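PDB 7JZK: rifin, which uses its V2 domain to bind the LAIR1 ectodomain carried by antibody MGD21, and is probably a variant surface antigen of the malaria parasite. Local coordinates for residues A30-L35 against S51-T56; R37-D42 against T113-Q118. All blocks are in the same frame, centred on the assembly; numbering follows the deposited sequence.

Overall arrangement
Both contacts draw on helix 13-39 and both are buried. Contact 1 packs the 30-35 part of that helix against helix 49-55, the partner reached after a short two-stranded antiparallel hairpin; contact 2 joins its last turn to helix 108-126, seventy residues further along the chain, and lies nearer the centre of the chain. Neither has a hydrogen bond across it. In contact 1 a single phenylalanine ring is gripped by branched aliphatic groups, and the neighbouring aromatic residue leads out to a glycan. In contact 2 the roles turn round: two rings come from helix 13-39 and meet small groups of the last helix at longer range. The centres of the two contacts are about 11 Å apart.

Contact 1 (A30-L35 against S51-T56); sequences AIIGAL and SFFNST. With NAG (2-acetamido-2-deoxy-beta-D-glucopyranose), chain E.
F53 pushes its ring into a pocket made by I31, I32 and L35, and this is where the contact is tight. The CG2 methyl of I31 stands over one face, 3.9 Å from the centroid of the F53 ring and 21° off its normal, a CH-pi contact offset toward the rim at CZ and CE2. L35 and F53 reach toward each other from opposite directions, L35 CD1 meeting the ring edge in plane, 3.8 Å from F53 CE2. I32 slides past obliquely, its CG1 3.8 Å from CD2 of F53. With CG of F53 anti to the carbonyl carbon (chi1 -78°), the ring is turned toward helix 13-39 and held between I31 of that helix on one face and CD1 of F52, from its own helix, on the other.

Away from this core the packing gives way to sugar and solvent. N54 and S55 are exposed, while F52 offers a ring face to the acetamide methyl of the N-acetylglucosamine, whose C8 is 3.3 Å from F52 CE2; T56 CG2 touches the same methyl. On the inner side L35 also rests on I64 and I68 of helix 61-75. The axes of 30-35 and 51-55 approach to 11.4 Å: two helices crossing at 131°, joined through a beta hairpin, within the helical V2 domain of a RIFIN.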
loop_
_atom_site.group_PDB
_atom_site.type_symbol
_atom_site.label_atom_id
_atom_site.label_comp_id
_atom_site.label_asym_id
_atom_site.label_seq_id
_atom_site.Cartn_x
_atom_site.Cartn_y
_atom_site.Cartn_z
ATOM N N ALA B 30 -18.964 -16.432 3.014
ATOM C CA ALA B 30 -18.091 -16.802 1.905
ATOM C C ALA B 30 -17.191 -15.642 1.491
ATOM O O ALA B 30 -15.976 -15.817 1.298
ATOM C CB ALA B 30 -18.925 -17.288 0.718
ATOM N N ILE B 31 -17.758 -14.439 1.354
ATOM C CA ILE B 31 -16.873 -13.361 0.916
ATOM C C ILE B 31 -15.918 -12.980 2.030
ATOM O O ILE B 31 -14.777 -12.592 1.768
ATOM C CB ILE B 31 -17.610 -12.111 0.407
ATOM C CG1 ILE B 31 -16.641 -11.257 -0.412
ATOM C CG2 ILE B 31 -18.084 -11.270 1.556
ATOM C CD1 ILE B 31 -15.935 -11.999 -1.530
ATOM N N ILE B 32 -16.337 -13.116 3.283
ATOM C CA ILE B 32 -15.465 -12.707 4.367
ATOM C C ILE B 32 -14.293 -13.656 4.434
ATOM O O ILE B 32 -13.138 -13.234 4.549
ATOM C CB ILE B 32 -16.227 -12.623 5.709
ATOM C CG1 ILE B 32 -17.125 -11.379 5.745
ATOM C CG2 ILE B 32 -15.222 -12.658 6.884
ATOM C CD1 ILE B 32 -18.261 -11.463 6.795
ATOM N N GLY B 33 -14.564 -14.956 4.379
ATOM C CA GLY B 33 -13.477 -15.909 4.354
ATOM C C GLY B 33 -12.528 -15.674 3.202
ATOM O O GLY B 33 -11.316 -15.774 3.370
ATOM N N ALA B 34 -13.065 -15.370 2.014
ATOM C CA ALA B 34 -12.195 -15.165 0.859
ATOM C C ALA B 34 -11.280 -13.944 1.047
ATOM O O ALA B 34 -10.072 -14.011 0.775
ATOM C CB ALA B 34 -13.051 -15.028 -0.405
ATOM N N LEU B 35 -11.825 -12.844 1.586
ATOM C CA LEU B 35 -11.022 -11.645 1.815
ATOM C C LEU B 35 -9.997 -11.856 2.915
ATOM O O LEU B 35 -8.845 -11.415 2.799
ATOM C CB LEU B 35 -11.928 -10.500 2.219
ATOM C CG LEU B 35 -12.939 -10.134 1.162
ATOM C CD1 LEU B 35 -13.815 -9.078 1.787
ATOM C CD2 LEU B 35 -12.186 -9.644 -0.051
ATOM N N SER B 51 -19.217 -6.604 10.482
ATOM C CA SER B 51 -19.859 -5.298 10.615
ATOM C C SER B 51 -19.790 -4.517 9.312
ATOM O O SER B 51 -20.716 -3.780 8.966
ATOM C CB SER B 51 -19.178 -4.503 11.734
ATOM O OG SER B 51 -19.460 -3.106 11.698
ATOM N N PHE B 52 -18.703 -4.694 8.560
ATOM C CA PHE B 52 -18.530 -3.999 7.290
ATOM C C PHE B 52 -19.595 -4.424 6.293
ATOM O O PHE B 52 -20.078 -3.607 5.510
ATOM C CB PHE B 52 -17.136 -4.269 6.721
ATOM C CG PHE B 52 -16.917 -3.700 5.339
ATOM C CD1 PHE B 52 -17.260 -4.432 4.219
ATOM C CD2 PHE B 52 -16.347 -2.450 5.159
ATOM C CE1 PHE B 52 -17.062 -3.923 2.949
ATOM C CE2 PHE B 52 -16.143 -1.935 3.867
ATOM C CZ PHE B 52 -16.499 -2.678 2.770
ATOM N N PHE B 53 -19.952 -5.703 6.286
ATOM C CA PHE B 53 -20.949 -6.246 5.359
ATOM C C PHE B 53 -22.399 -6.165 5.832
ATOM O O PHE B 53 -23.272 -6.770 5.199
ATOM C CB PHE B 53 -20.579 -7.667 4.948
ATOM C CG PHE B 53 -19.512 -7.690 3.913
ATOM C CD1 PHE B 53 -19.812 -7.274 2.634
ATOM C CD2 PHE B 53 -18.213 -8.098 4.195
ATOM C CE1 PHE B 53 -18.854 -7.260 1.652
ATOM C CE2 PHE B 53 -17.241 -8.083 3.196
ATOM C CZ PHE B 53 -17.570 -7.665 1.928
ATOM N N ASN B 54 -22.670 -5.484 6.945
ATOM C CA ASN B 54 -24.058 -5.173 7.261
ATOM C C ASN B 54 -24.574 -4.014 6.400
ATOM O O ASN B 54 -25.746 -4.021 6.005
ATOM C CB ASN B 54 -24.190 -4.918 8.771
ATOM C CG ASN B 54 -25.627 -4.734 9.234
ATOM O OD1 ASN B 54 -26.565 -4.788 8.442
ATOM N ND2 ASN B 54 -25.804 -4.545 10.545
ATOM N N SER B 55 -23.703 -3.059 6.037
ATOM C CA SER B 55 -24.085 -1.859 5.291
ATOM C C SER B 55 -23.882 -1.949 3.781
ATOM O O SER B 55 -24.571 -1.244 3.035
ATOM C CB SER B 55 -23.303 -0.645 5.796
ATOM O OG SER B 55 -23.339 0.404 4.836
ATOM N N THR B 56 -22.920 -2.734 3.311
ATOM C CA THR B 56 -22.621 -2.829 1.891
ATOM C C THR B 56 -22.832 -4.238 1.362
ATOM O O THR B 56 -22.661 -5.228 2.080
ATOM C CB THR B 56 -21.193 -2.390 1.587
ATOM O OG1 THR B 56 -20.688 -3.163 0.492
ATOM C CG2 THR B 56 -20.331 -2.596 2.767
HETATM C C1 NAG E . -16.536 3.469 5.948
HETATM C C2 NAG E . -17.963 3.067 6.065
HETATM C C3 NAG E . -18.836 4.259 5.792
HETATM C C4 NAG E . -18.467 5.440 6.677
HETATM C C5 NAG E . -16.956 5.668 6.810
HETATM C C6 NAG E . -16.624 6.513 8.020
HETATM C C7 NAG E . -18.577 0.757 5.601
HETATM C C8 NAG E . -18.929 -0.244 4.555
HETATM N N2 NAG E . -18.307 1.987 5.169
HETATM O O3 NAG E . -20.181 3.844 6.012
HETATM O O4 NAG E . -18.946 6.588 5.993
HETATM O O5 NAG E . -16.226 4.433 6.954
HETATM O O6 NAG E . -15.232 6.788 8.058
HETATM O O7 NAG E . -18.491 0.463 6.779
#

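Contact 2 (R37-D42 against T113-Q118); sequences RYFHID and TGAVTQ
Y38 and F39, side by side in the last turn of helix 13-39, hold two aromatic rings against A115 and V116 of helix 108-126. This is plain helix-to-helix packing within the helical V2 domain, bringing together distant parts of the chain; H40 then leaves the helix with a positive phi of 57°, and the backbone turns off toward the hairpin.

Along segment 113-118, T113 touches A65 of helix 61-75, and its OG1 is hydrogen-bonded to the carbonyl oxygen of K109, one turn back. A115 comes next in the contact and turns its CB toward the aromatic pair. That CB lies 4.2 Å from CE1 of Y38 and 4.3 Å from CZ of F39, meeting both rings obliquely, so one methyl touches both. The two rings also meet each other: with CG of Y38 swung away from the backbone N (chi1 -168°), its ring lies against that of F39, CD1 over the centre of the F39 face. Y38 also packs on V91 and T94 of helix 86-94. V116 adds a lighter touch, with CG2 4.3 Å from CZ of F39, and it also packs on V61 and I64, so helix 61-75 closes the group. At T117 the helix turns back to its own polar chemistry: the OG1 hydroxyl donates to T113 O at 2.9 Å, approaching from above the carbonyl plane, and the same oxygen takes the backbone N-H of T117. Q118, exposed, ends the segment with its N 3.1 Å from G114 O, an ordinary helical hydrogen bond.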
loop_
_atom_site.group_PDB
_atom_site.type_symbol
_atom_site.label_atom_id
_atom_site.label_comp_id
_atom_site.label_asym_id
_atom_site.label_seq_id
_atom_site.Cartn_x
_atom_site.Cartn_y
_atom_site.Cartn_z
ATOM N N ARG B 37 -8.641 -14.794 3.873
ATOM C CA ARG B 37 -7.630 -15.740 3.428
ATOM C C ARG B 37 -6.743 -15.156 2.336
ATOM O O ARG B 37 -5.592 -15.585 2.192
ATOM C CB ARG B 37 -8.322 -17.041 3.004
ATOM C CG ARG B 37 -8.976 -17.783 4.212
ATOM C CD ARG B 37 -9.910 -18.930 3.809
ATOM N NE ARG B 37 -9.256 -19.962 3.003
ATOM C CZ ARG B 37 -9.867 -20.682 2.060
ATOM N NH1 ARG B 37 -9.180 -21.602 1.386
ATOM N NH2 ARG B 37 -11.156 -20.475 1.769
ATOM N N TYR B 38 -7.244 -14.199 1.545
ATOM C CA TYR B 38 -6.420 -13.674 0.460
ATOM C C TYR B 38 -5.652 -12.429 0.866
ATOM O O TYR B 38 -4.510 -12.250 0.444
ATOM C CB TYR B 38 -7.283 -13.339 -0.760
ATOM C CG TYR B 38 -6.492 -13.071 -2.020
ATOM C CD1 TYR B 38 -5.931 -11.823 -2.266
ATOM C CD2 TYR B 38 -6.299 -14.068 -2.957
ATOM C CE1 TYR B 38 -5.198 -11.579 -3.411
ATOM C CE2 TYR B 38 -5.581 -13.843 -4.103
ATOM C CZ TYR B 38 -5.027 -12.596 -4.328
ATOM O OH TYR B 38 -4.307 -12.360 -5.479
ATOM N N PHE B 39 -6.253 -11.562 1.675
ATOM C CA PHE B 39 -5.609 -10.330 2.108
ATOM C C PHE B 39 -5.111 -10.392 3.544
ATOM O O PHE B 39 -4.377 -9.494 3.957
ATOM C CB PHE B 39 -6.565 -9.145 1.979
ATOM C CG PHE B 39 -6.924 -8.810 0.573
ATOM C CD1 PHE B 39 -6.100 -8.020 -0.203
ATOM C CD2 PHE B 39 -8.113 -9.276 0.026
ATOM C CE1 PHE B 39 -6.443 -7.713 -1.516
ATOM C CE2 PHE B 39 -8.467 -8.967 -1.281
ATOM C CZ PHE B 39 -7.630 -8.187 -2.052
ATOM N N HIS B 40 -5.431 -11.445 4.291
ATOM C CA HIS B 40 -4.923 -11.588 5.651
ATOM C C HIS B 40 -5.310 -10.377 6.477
ATOM O O HIS B 40 -4.573 -9.925 7.346
ATOM C CB HIS B 40 -3.411 -11.833 5.631
ATOM C CG HIS B 40 -2.982 -12.646 4.443
ATOM N ND1 HIS B 40 -3.271 -13.994 4.323
ATOM C CD2 HIS B 40 -2.362 -12.286 3.288
ATOM C CE1 HIS B 40 -2.803 -14.434 3.166
ATOM N NE2 HIS B 40 -2.253 -13.419 2.517
ATOM N N ILE B 41 -6.551 -9.956 6.248
ATOM C CA ILE B 41 -7.141 -8.814 6.987
ATOM C C ILE B 41 -8.398 -9.292 7.724
ATOM O O ILE B 41 -9.011 -10.237 7.267
ATOM C CB ILE B 41 -7.411 -7.660 5.998
ATOM C CG1 ILE B 41 -7.102 -6.300 6.614
ATOM C CG2 ILE B 41 -8.806 -7.719 5.399
ATOM C CD1 ILE B 41 -5.665 -6.137 7.015
ATOM N N ASP B 42 -8.698 -8.703 8.877
ATOM C CA ASP B 42 -9.890 -9.064 9.677
ATOM C C ASP B 42 -10.818 -7.858 9.780
ATOM O O ASP B 42 -11.971 -8.030 10.183
ATOM C CB ASP B 42 -9.461 -9.480 11.075
ATOM C CG ASP B 42 -8.610 -10.730 11.067
ATOM O OD1 ASP B 42 -9.191 -11.829 11.033
ATOM O OD2 ASP B 42 -7.376 -10.592 11.082
ATOM N N THR B 113 -8.880 -4.502 -7.636
ATOM C CA THR B 113 -10.172 -4.697 -8.283
ATOM C C THR B 113 -10.206 -6.039 -8.990
ATOM O O THR B 113 -11.138 -6.820 -8.809
ATOM C CB THR B 113 -10.432 -3.536 -9.262
ATOM O OG1 THR B 113 -10.542 -2.303 -8.528
ATOM C CG2 THR B 113 -11.688 -3.749 -10.105
ATOM N N GLY B 114 -9.163 -6.362 -9.741
ATOM C CA GLY B 114 -9.140 -7.663 -10.386
ATOM C C GLY B 114 -9.146 -8.801 -9.381
ATOM O O GLY B 114 -9.847 -9.805 -9.565
ATOM N N ALA B 115 -8.407 -8.637 -8.280
ATOM C CA ALA B 115 -8.371 -9.690 -7.273
ATOM C C ALA B 115 -9.747 -9.887 -6.644
ATOM O O ALA B 115 -10.254 -11.012 -6.555
ATOM C CB ALA B 115 -7.329 -9.356 -6.206
ATOM N N VAL B 116 -10.392 -8.788 -6.257
ATOM C CA VAL B 116 -11.699 -8.870 -5.628
ATOM C C VAL B 116 -12.701 -9.472 -6.586
ATOM O O VAL B 116 -13.583 -10.241 -6.183
ATOM C CB VAL B 116 -12.125 -7.466 -5.177
ATOM C CG1 VAL B 116 -13.604 -7.423 -4.891
ATOM C CG2 VAL B 116 -11.326 -7.050 -3.978
ATOM N N THR B 117 -12.539 -9.194 -7.880
ATOM C CA THR B 117 -13.428 -9.783 -8.867
ATOM C C THR B 117 -13.312 -11.295 -8.826
ATOM O O THR B 117 -14.319 -12.010 -8.712
ATOM C CB THR B 117 -13.095 -9.258 -10.263
ATOM O OG1 THR B 117 -13.379 -7.850 -10.344
ATOM C CG2 THR B 117 -13.899 -10.017 -11.315
ATOM N N GLN B 118 -12.079 -11.800 -8.838
ATOM C CA GLN B 118 -11.934 -13.248 -8.766
ATOM C C GLN B 118 -12.517 -13.801 -7.470
ATOM O O GLN B 118 -13.197 -14.835 -7.478
ATOM C CB GLN B 118 -10.468 -13.637 -8.878
ATOM C CG GLN B 118 -9.718 -12.966 -10.006
ATOM C CD GLN B 118 -9.512 -13.907 -11.155
ATOM O OE1 GLN B 118 -10.428 -14.643 -11.532
ATOM N NE2 GLN B 118 -8.302 -13.915 -11.711
#